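PDB 5USB: protection of telomeres protein 1 from Schizosaccharomyces pombe, which binds single-stranded telomeric DNA at the 3' overhang, protects that chromosome end, and regulates telomerase and telomere length. Local coordinates for residues 80-92 with 114-128. The protein carries 1 engineered substitution. Sequence-based numbering, arbitrary orientation.
Sequences YIKEGDYVVMKNV and YNMSIEKVDSEEPEL
Strands 86-90 and 117-121 run antiparallel, their axes 4.3 Å apart at closest approach; V88 with E119 and K90 with S117 are hydrogen-bonded pairs, K90 N reaching S117 O at 3.0 Å. Beyond them V121 N donates to Y86 O. With CG anti to its backbone N (chi1 -164°) and a bend at chi3, K120 passes I81 CD1 and lays CE over one face of the Y80 ring, a CH-pi contact, with NZ in an off-centre cation-pi contact. K120 NZ donates to Y80 O at 2.8 Å. It also forms a salt bridge with D85 OD2 at 2.8 Å, weak as a hydrogen bond. The same carboxylate oxygen accepts K82 N, which ties the K82-D85 type II turn to the lysine. A water joins Y80 OH, E119 OE1 and K120 N, and E119 OE1 also bonds Y76. On the face of V88 and E119, the V121 side chain crosses that of V88 at about a right angle, V121 CG2 3.7 Å from V88 CG1. L128 CD1 sits over the Y86 ring, 3.9 Å from its centroid. On the other face M89 and I118 lie side by side, M89 CG 4.0 Å from I118 CD1, I118 against L33 and M89 against C104. N91 and V92 form a G1 bulge against C15, where the chain turns from strand 86-90 into 92-96. Strand 86-90 thus lies between 14-26 and 117-121 in the curled sheet of an OB fold, here the second ssDNA-binding domain of Pot1.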
ATOM      1  N   TYR A  80      13.614  -6.479   0.000  1.00 17.78           N
ATOM      2  CA  TYR A  80      12.833  -7.643  -0.377  1.00 16.02           C
ATOM      3  C   TYR A  80      11.638  -7.277  -1.254  1.00 21.68           C
ATOM      4  O   TYR A  80      11.536  -7.781  -2.376  1.00 19.05           O
ATOM      5  CB  TYR A  80      12.402  -8.375   0.899  1.00 16.36           C
ATOM      6  CG  TYR A  80      11.530  -9.555   0.681  1.00 16.78           C
ATOM      7  CD1 TYR A  80      11.825 -10.521  -0.282  1.00 18.08           C
ATOM      8  CD2 TYR A  80      10.419  -9.749   1.466  1.00 18.20           C
ATOM      9  CE1 TYR A  80      11.005 -11.613  -0.475  1.00 19.87           C
ATOM     10  CE2 TYR A  80       9.597 -10.844   1.266  1.00 17.63           C
ATOM     11  CZ  TYR A  80       9.911 -11.770   0.320  1.00 16.92           C
ATOM     12  OH  TYR A  80       9.101 -12.860   0.154  1.00 19.14           O
ATOM     13  N   ILE A  81      10.721  -6.434  -0.758  1.00 14.50           N
ATOM     14  CA  ILE A  81       9.571  -5.999  -1.545  1.00 14.10           C
ATOM     15  C   ILE A  81      10.041  -4.985  -2.578  1.00 16.69           C
ATOM     16  O   ILE A  81      10.698  -3.990  -2.242  1.00 16.84           O
ATOM     17  CB  ILE A  81       8.482  -5.393  -0.647  1.00 14.66           C
ATOM     18  CG1 ILE A  81       8.040  -6.347   0.415  1.00 16.17           C
ATOM     19  CG2 ILE A  81       7.274  -4.924  -1.495  1.00 15.97           C
ATOM     20  CD1 ILE A  81       7.420  -7.622  -0.109  1.00 20.67           C
ATOM     21  N   LYS A  82       9.695  -5.225  -3.836  1.00 15.19           N
ATOM     22  CA  LYS A  82      10.183  -4.418  -4.952  1.00 15.41           C
ATOM     23  C   LYS A  82       9.007  -3.844  -5.713  1.00 12.91           C
ATOM     24  O   LYS A  82       7.899  -4.382  -5.704  1.00 13.86           O
ATOM     25  CB  LYS A  82      11.015  -5.216  -5.971  1.00 18.71           C
ATOM     26  CG  LYS A  82      12.201  -6.034  -5.426  1.00 21.47           C
ATOM     27  CD  LYS A  82      13.229  -5.177  -4.765  1.00 28.92           C
ATOM     28  CE  LYS A  82      14.314  -6.031  -4.105  1.00 32.66           C
ATOM     29  NZ  LYS A  82      15.202  -5.181  -3.258  1.00 31.91           N
ATOM     30  N   GLU A  83       9.274  -2.761  -6.426  1.00 14.95           N
ATOM     31  CA  GLU A  83       8.290  -2.200  -7.327  1.00 14.20           C
ATOM     32  C   GLU A  83       7.813  -3.258  -8.324  1.00 11.51           C
ATOM     33  O   GLU A  83       8.629  -3.975  -8.917  1.00 13.96           O
ATOM     34  CB  GLU A  83       8.904  -0.991  -8.052  1.00 14.61           C
ATOM     35  CG  GLU A  83       9.186   0.114  -7.056  1.00 17.93           C
ATOM     36  CD  GLU A  83       9.791   1.386  -7.608  1.00 21.98           C
ATOM     37  OE1 GLU A  83       9.939   2.361  -6.815  1.00 15.75           O
ATOM     38  OE2 GLU A  83      10.095   1.434  -8.823  1.00 22.94           O
ATOM     39  N   GLY A  84       6.506  -3.327  -8.503  1.00 14.31           N
ATOM     40  CA  GLY A  84       5.865  -4.298  -9.376  1.00 14.70           C
ATOM     41  C   GLY A  84       5.439  -5.571  -8.679  1.00 16.85           C
ATOM     42  O   GLY A  84       4.570  -6.304  -9.203  1.00 18.28           O
ATOM     43  N   ASP A  85       5.977  -5.828  -7.493  1.00 14.99           N
ATOM     44  CA  ASP A  85       5.537  -6.971  -6.717  1.00 14.21           C
ATOM     45  C   ASP A  85       4.076  -6.810  -6.264  1.00 16.06           C
ATOM     46  O   ASP A  85       3.530  -5.702  -6.131  1.00 16.26           O
ATOM     47  CB  ASP A  85       6.397  -7.155  -5.470  1.00 15.55           C
ATOM     48  CG  ASP A  85       7.764  -7.696  -5.747  1.00 20.46           C
ATOM     49  OD1 ASP A  85       8.057  -8.152  -6.878  1.00 20.52           O
ATOM     50  OD2 ASP A  85       8.565  -7.673  -4.782  1.00 21.89           O
ATOM     51  N   TYR A  86       3.436  -7.951  -6.011  1.00 14.57           N
ATOM     52  CA  TYR A  86       2.139  -7.985  -5.366  1.00 14.59           C
ATOM     53  C   TYR A  86       2.323  -8.333  -3.905  1.00 14.21           C
ATOM     54  O   TYR A  86       3.225  -9.103  -3.553  1.00 15.51           O
ATOM     55  CB  TYR A  86       1.220  -9.001  -6.048  1.00 18.21           C
ATOM     56  CG  TYR A  86       0.954  -8.681  -7.483  1.00 19.02           C
ATOM     57  CD1 TYR A  86      -0.098  -7.873  -7.830  1.00 17.49           C
ATOM     58  CD2 TYR A  86       1.760  -9.179  -8.482  1.00 20.83           C
ATOM     59  CE1 TYR A  86      -0.356  -7.561  -9.147  1.00 19.97           C
ATOM     60  CE2 TYR A  86       1.529  -8.862  -9.795  1.00 22.71           C
ATOM     61  CZ  TYR A  86       0.457  -8.064 -10.122  1.00 23.64           C
ATOM     62  OH  TYR A  86       0.203  -7.753 -11.458  1.00 26.96           O
ATOM     63  N   VAL A  87       1.535  -7.701  -3.057  1.00 12.12           N
ATOM     64  CA  VAL A  87       1.620  -7.899  -1.622  1.00 11.93           C
ATOM     65  C   VAL A  87       0.222  -8.163  -1.064  1.00 15.05           C
ATOM     66  O   VAL A  87      -0.798  -7.746  -1.624  1.00 13.90           O
ATOM     67  CB  VAL A  87       2.293  -6.724  -0.876  1.00 12.75           C
ATOM     68  CG1 VAL A  87       3.762  -6.551  -1.282  1.00 14.59           C
ATOM     69  CG2 VAL A  87       1.567  -5.433  -1.096  1.00 16.34           C
ATOM     70  N   VAL A  88       0.193  -8.866   0.066  1.00 13.24           N
ATOM     71  CA  VAL A  88      -1.000  -9.008   0.897  1.00 12.75           C
ATOM     72  C   VAL A  88      -0.649  -8.433   2.259  1.00 13.21           C
ATOM     73  O   VAL A  88       0.339  -8.838   2.881  1.00 13.19           O
ATOM     74  CB  VAL A  88      -1.500 -10.465   0.986  1.00 14.43           C
ATOM     75  CG1 VAL A  88      -0.451 -11.430   1.488  1.00 17.19           C
ATOM     76  CG2 VAL A  88      -2.808 -10.474   1.795  1.00 17.23           C
ATOM     77  N   MET A  89      -1.419  -7.437   2.684  1.00 14.95           N
ATOM     78  CA  MET A  89      -1.231  -6.754   3.958  1.00 13.56           C
ATOM     79  C   MET A  89      -2.400  -7.153   4.844  1.00 13.36           C
ATOM     80  O   MET A  89      -3.543  -7.055   4.425  1.00 13.70           O
ATOM     81  CB  MET A  89      -1.158  -5.237   3.716  1.00 17.29           C
ATOM     82  CG  MET A  89       0.064  -4.959   2.768  1.00 21.48           C
ATOM     83  SD  MET A  89       0.535  -3.269   2.426  1.00 25.68           S
ATOM     84  CE  MET A  89       0.813  -2.769   4.083  1.00 20.52           C
ATOM     85  N   LYS A  90      -2.099  -7.639   6.043  1.00 12.45           N
ATOM     86  CA  LYS A  90      -3.102  -8.202   6.934  1.00 13.32           C
ATOM     87  C   LYS A  90      -3.091  -7.443   8.246  1.00 14.71           C
ATOM     88  O   LYS A  90      -2.030  -7.213   8.829  1.00 14.72           O
ATOM     89  CB  LYS A  90      -2.846  -9.693   7.164  1.00 14.75           C
ATOM     90  CG  LYS A  90      -3.171 -10.532   5.974  1.00 17.33           C
ATOM     91  CD  LYS A  90      -2.858 -11.996   6.187  1.00 20.80           C
ATOM     92  CE  LYS A  90      -3.023 -12.776   4.922  1.00 23.90           C
ATOM     93  NZ  LYS A  90      -2.352 -14.114   5.000  1.00 28.92           N
ATOM     94  N   ASN A  91      -4.270  -6.957   8.638  1.00 13.65           N
ATOM     95  CA  ASN A  91      -4.497  -6.347   9.937  1.00 15.72           C
ATOM     96  C   ASN A  91      -3.640  -5.110  10.154  1.00 17.92           C
ATOM     97  O   ASN A  91      -3.226  -4.804  11.269  1.00 20.60           O
ATOM     98  CB  ASN A  91      -4.286  -7.375  11.054  1.00 20.30           C
ATOM     99  CG  ASN A  91      -5.176  -8.569  10.871  1.00 21.11           C
ATOM    100  OD1 ASN A  91      -6.368  -8.413  10.647  1.00 21.45           O
ATOM    101  ND2 ASN A  91      -4.596  -9.767  10.869  1.00 26.25           N
ATOM    102  N   VAL A  92      -3.430  -4.357   9.099  1.00 16.75           N
ATOM    103  CA  VAL A  92      -2.685  -3.120   9.187  1.00 14.68           C
ATOM    104  C   VAL A  92      -3.627  -1.988   9.542  1.00 18.37           C
ATOM    105  O   VAL A  92      -4.844  -2.064   9.372  1.00 20.97           O
ATOM    106  CB  VAL A  92      -1.920  -2.850   7.878  1.00 16.76           C
ATOM    107  CG1 VAL A  92      -0.889  -3.933   7.650  1.00 18.00           C
ATOM    108  CG2 VAL A  92      -2.870  -2.758   6.699  1.00 18.97           C
ATOM    109  N   TYR A 114      -0.720  -6.680  17.969  1.00 31.80           N
ATOM    110  CA  TYR A 114      -1.659  -6.443  16.894  1.00 40.24           C
ATOM    111  C   TYR A 114      -1.815  -7.394  15.708  1.00 27.15           C
ATOM    112  O   TYR A 114      -2.660  -7.161  14.961  1.00 31.70           O
ATOM    113  CB  TYR A 114      -1.365  -5.032  16.398  1.00 36.37           C
ATOM    114  CG  TYR A 114      -1.327  -4.009  17.519  1.00 39.31           C
ATOM    115  CD1 TYR A 114      -2.463  -3.690  18.216  1.00 41.05           C
ATOM    116  CD2 TYR A 114      -0.160  -3.363  17.854  1.00 39.67           C
ATOM    117  CE1 TYR A 114      -2.428  -2.761  19.223  1.00 49.65           C
ATOM    118  CE2 TYR A 114      -0.111  -2.456  18.857  1.00 44.84           C
ATOM    119  CZ  TYR A 114      -1.258  -2.148  19.554  1.00 57.66           C
ATOM    120  OH  TYR A 114      -1.226  -1.213  20.571  1.00 47.32           O
ATOM    121  N   ASN A 115      -0.951  -8.390  15.527  1.00 30.20           N
ATOM    122  CA  ASN A 115      -0.983  -9.413  14.463  1.00 32.19           C
ATOM    123  C   ASN A 115      -0.887  -8.958  12.976  1.00 21.78           C
ATOM    124  O   ASN A 115      -1.463  -9.522  12.120  1.00 22.67           O
ATOM    125  CB  ASN A 115      -2.162 -10.321  14.617  1.00 23.10           C
ATOM    126  CG  ASN A 115      -2.065 -11.540  13.744  1.00 36.06           C
ATOM    127  OD1 ASN A 115      -1.008 -11.966  13.416  1.00 39.88           O
ATOM    128  ND2 ASN A 115      -3.177 -12.026  13.292  1.00 40.12           N
ATOM    129  N   MET A 116      -0.107  -7.947  12.721  1.00 31.15           N
ATOM    130  CA  MET A 116       0.016  -7.498  11.371  1.00 21.32           C
ATOM    131  C   MET A 116       1.027  -8.285  10.578  1.00 19.97           C
ATOM    132  O   MET A 116       1.923  -8.858  11.113  1.00 18.81           O
ATOM    133  CB  MET A 116       0.453  -6.089  11.326  1.00 26.34           C
ATOM    134  CG  MET A 116      -0.200  -5.259  12.333  1.00 35.87           C
ATOM    135  SD  MET A 116       0.408  -3.691  11.923  1.00 28.86           S
ATOM    136  CE  MET A 116       2.077  -3.825  12.497  1.00 30.38           C
ATOM    137  N   SER A 117       0.839  -8.277   9.267  1.00 16.84           N
ATOM    138  CA  SER A 117       1.803  -8.876   8.417  1.00 17.45           C
ATOM    139  C   SER A 117       1.746  -8.295   7.017  1.00 15.48           C
ATOM    140  O   SER A 117       0.796  -7.725   6.635  1.00 15.91           O
ATOM    141  CB  SER A 117       1.631 -10.373   8.302  1.00 18.46           C
ATOM    142  OG  SER A 117       0.417 -10.718   7.780  1.00 17.30           O
ATOM    143  N   ILE A 118       2.834  -8.432   6.308  1.00 15.81           N
ATOM    144  CA  ILE A 118       2.901  -8.097   4.925  1.00 14.72           C
ATOM    145  C   ILE A 118       3.766  -9.164   4.296  1.00 16.87           C
ATOM    146  O   ILE A 118       4.789  -9.480   4.808  1.00 17.64           O
ATOM    147  CB  ILE A 118       3.481  -6.723   4.625  1.00 15.07           C
ATOM    148  CG1 ILE A 118       3.776  -6.619   3.138  1.00 16.76           C
ATOM    149  CG2 ILE A 118       4.718  -6.476   5.417  1.00 21.07           C
ATOM    150  CD1 ILE A 118       4.076  -5.209   2.708  1.00 24.11           C
ATOM    151  N   GLU A 119       3.282  -9.741   3.227  1.00 15.64           N
ATOM    152  CA  GLU A 119       4.022 -10.734   2.534  1.00 15.87           C
ATOM    153  C   GLU A 119       3.848 -10.567   1.017  1.00 16.95           C
ATOM    154  O   GLU A 119       2.903 -10.018   0.552  1.00 16.82           O
ATOM    155  CB  GLU A 119       3.628 -12.150   2.950  1.00 21.10           C
ATOM    156  CG  GLU A 119       3.919 -12.525   4.406  1.00 24.92           C
ATOM    157  CD  GLU A 119       5.404 -12.787   4.736  1.00 24.80           C
ATOM    158  OE1 GLU A 119       6.226 -12.535   3.901  1.00 22.76           O
ATOM    159  OE2 GLU A 119       5.729 -13.257   5.852  1.00 28.62           O
ATOM    160  N   LYS A 120       4.818 -11.057   0.288  1.00 15.03           N
ATOM    161  CA  LYS A 120       4.758 -11.021  -1.138  1.00 12.77           C
ATOM    162  C   LYS A 120       3.786 -12.111  -1.623  1.00 20.68           C
ATOM    163  O   LYS A 120       3.746 -13.160  -1.061  1.00 23.06           O
ATOM    164  CB  LYS A 120       6.189 -11.248  -1.659  1.00 17.26           C
ATOM    165  CG  LYS A 120       6.477 -10.892  -3.100  1.00 25.39           C
ATOM    166  CD  LYS A 120       7.953 -11.057  -3.447  1.00 25.46           C
ATOM    167  CE  LYS A 120       8.851  -9.940  -2.944  1.00 26.18           C
ATOM    168  NZ  LYS A 120      10.108  -9.799  -3.741  1.00 33.17           N
ATOM    169  N   VAL A 121       3.019 -11.822  -2.665  1.00 16.17           N
ATOM    170  CA  VAL A 121       2.100 -12.750  -3.247  1.00 18.79           C
ATOM    171  C   VAL A 121       2.674 -13.151  -4.612  1.00 23.46           C
ATOM    172  O   VAL A 121       3.027 -12.323  -5.367  1.00 23.45           O
ATOM    173  CB  VAL A 121       0.706 -12.129  -3.463  1.00 18.24           C
ATOM    174  CG1 VAL A 121      -0.238 -13.117  -4.105  1.00 20.11           C
ATOM    175  CG2 VAL A 121       0.112 -11.699  -2.166  1.00 21.21           C
ATOM    176  N   ASP A 122       2.744 -14.430  -4.908  1.00 25.47           N
ATOM    177  CA  ASP A 122       3.249 -14.878  -6.179  1.00 32.65           C
ATOM    178  C   ASP A 122       2.364 -14.331  -7.241  1.00 27.13           C
ATOM    179  O   ASP A 122       1.198 -14.446  -7.144  1.00 30.18           O
ATOM    180  CB  ASP A 122       3.232 -16.394  -6.222  1.00 41.96           C
ATOM    181  CG  ASP A 122       3.350 -16.953  -7.602  1.00 53.32           C
ATOM    182  OD1 ASP A 122       4.229 -16.551  -8.385  1.00 59.27           O
ATOM    183  OD2 ASP A 122       2.567 -17.852  -7.890  1.00 59.60           O
ATOM    184  N   SER A 123       2.938 -13.798  -8.300  1.00 35.77           N
ATOM    185  CA  SER A 123       2.126 -13.171  -9.328  1.00 35.61           C
ATOM    186  C   SER A 123       1.025 -13.977 -10.006  1.00 41.01           C
ATOM    187  O   SER A 123       0.219 -13.396 -10.635  1.00 43.32           O
ATOM    188  CB  SER A 123       2.964 -12.439 -10.371  1.00 39.73           C
ATOM    189  OG  SER A 123       3.941 -13.258 -10.990  1.00 46.94           O
ATOM    190  N   GLU A 124       1.011 -15.287  -9.950  1.00 41.21           N
ATOM    191  CA  GLU A 124      -0.081 -16.111 -10.448  1.00 42.43           C
ATOM    192  C   GLU A 124      -1.279 -16.381  -9.562  1.00 41.76           C
ATOM    193  O   GLU A 124      -2.204 -17.008 -10.004  1.00 40.18           O
ATOM    194  CB  GLU A 124       0.463 -17.467 -10.791  1.00 54.72           C
ATOM    195  CG  GLU A 124       1.621 -17.428 -11.755  1.00 60.97           C
ATOM    196  CD  GLU A 124       2.170 -18.823 -12.099  1.00 70.95           C
ATOM    197  OE1 GLU A 124       1.518 -19.880 -11.805  1.00 68.46           O
ATOM    198  OE2 GLU A 124       3.247 -18.847 -12.700  1.00 63.82           O
ATOM    199  N   GLU A 125      -1.286 -15.975  -8.313  1.00 36.84           N
ATOM    200  CA  GLU A 125      -2.392 -16.241  -7.491  1.00 37.31           C
ATOM    201  C   GLU A 125      -3.681 -15.623  -7.983  1.00 37.11           C
ATOM    202  O   GLU A 125      -3.731 -14.500  -8.317  1.00 28.39           O
ATOM    203  CB  GLU A 125      -2.057 -15.758  -6.105  1.00 33.42           C
ATOM    204  CG  GLU A 125      -0.935 -16.578  -5.529  1.00 44.29           C
ATOM    205  CD  GLU A 125      -1.315 -18.031  -5.369  1.00 56.32           C
ATOM    206  OE1 GLU A 125      -0.564 -18.931  -5.764  1.00 51.64           O
ATOM    207  OE2 GLU A 125      -2.412 -18.253  -4.862  1.00 62.70           O
ATOM    208  N   PRO A 126      -4.755 -16.395  -8.005  1.00 35.46           N
ATOM    209  CA  PRO A 126      -6.046 -15.855  -8.379  1.00 30.60           C
ATOM    210  C   PRO A 126      -6.559 -14.626  -7.611  1.00 29.33           C
ATOM    211  O   PRO A 126      -7.332 -13.927  -8.171  1.00 27.72           O
ATOM    212  CB  PRO A 126      -6.970 -17.030  -8.090  1.00 36.85           C
ATOM    213  CG  PRO A 126      -6.154 -18.166  -8.447  1.00 42.39           C
ATOM    214  CD  PRO A 126      -4.777 -17.872  -8.027  1.00 40.04           C
ATOM    215  N   GLU A 127      -6.189 -14.410  -6.364  1.00 26.62           N
ATOM    216  CA  GLU A 127      -6.654 -13.254  -5.667  1.00 24.39           C
ATOM    217  C   GLU A 127      -6.121 -12.008  -6.321  1.00 24.99           C
ATOM    218  O   GLU A 127      -6.571 -10.964  -5.996  1.00 24.78           O
ATOM    219  CB  GLU A 127      -6.234 -13.265  -4.211  1.00 29.71           C
ATOM    220  CG  GLU A 127      -7.055 -14.174  -3.319  1.00 35.33           C
ATOM    221  CD  GLU A 127      -8.505 -13.799  -3.208  1.00 37.48           C
ATOM    222  OE1 GLU A 127      -9.293 -14.678  -2.889  1.00 44.94           O
ATOM    223  OE2 GLU A 127      -8.866 -12.650  -3.401  1.00 36.48           O
ATOM    224  N   LEU A 128      -5.163 -12.138  -7.216  1.00 22.23           N
ATOM    225  CA  LEU A 128      -4.687 -10.950  -7.915  1.00 22.86           C
ATOM    226  C   LEU A 128      -5.419 -10.699  -9.231  1.00 22.40           C
ATOM    227  O   LEU A 128      -5.108  -9.729  -9.931  1.00 21.28           O
ATOM    228  CB  LEU A 128      -3.193 -11.069  -8.177  1.00 20.76           C
ATOM    229  CG  LEU A 128      -2.328 -11.438  -6.979  1.00 21.25           C
ATOM    230  CD1 LEU A 128      -0.928 -11.636  -7.439  1.00 21.23           C
ATOM    231  CD2 LEU A 128      -2.389 -10.371  -5.895  1.00 19.19           C
TER
HETATM  232  O   HOH W   1       6.746 -12.853   1.420  1.00 21.07           O
HETATM  233  O   HOH W   2       4.829 -10.432  -6.380  1.00 23.21           O
HETATM  234  O   HOH W   3       0.345 -10.760   5.093  1.00 18.25           O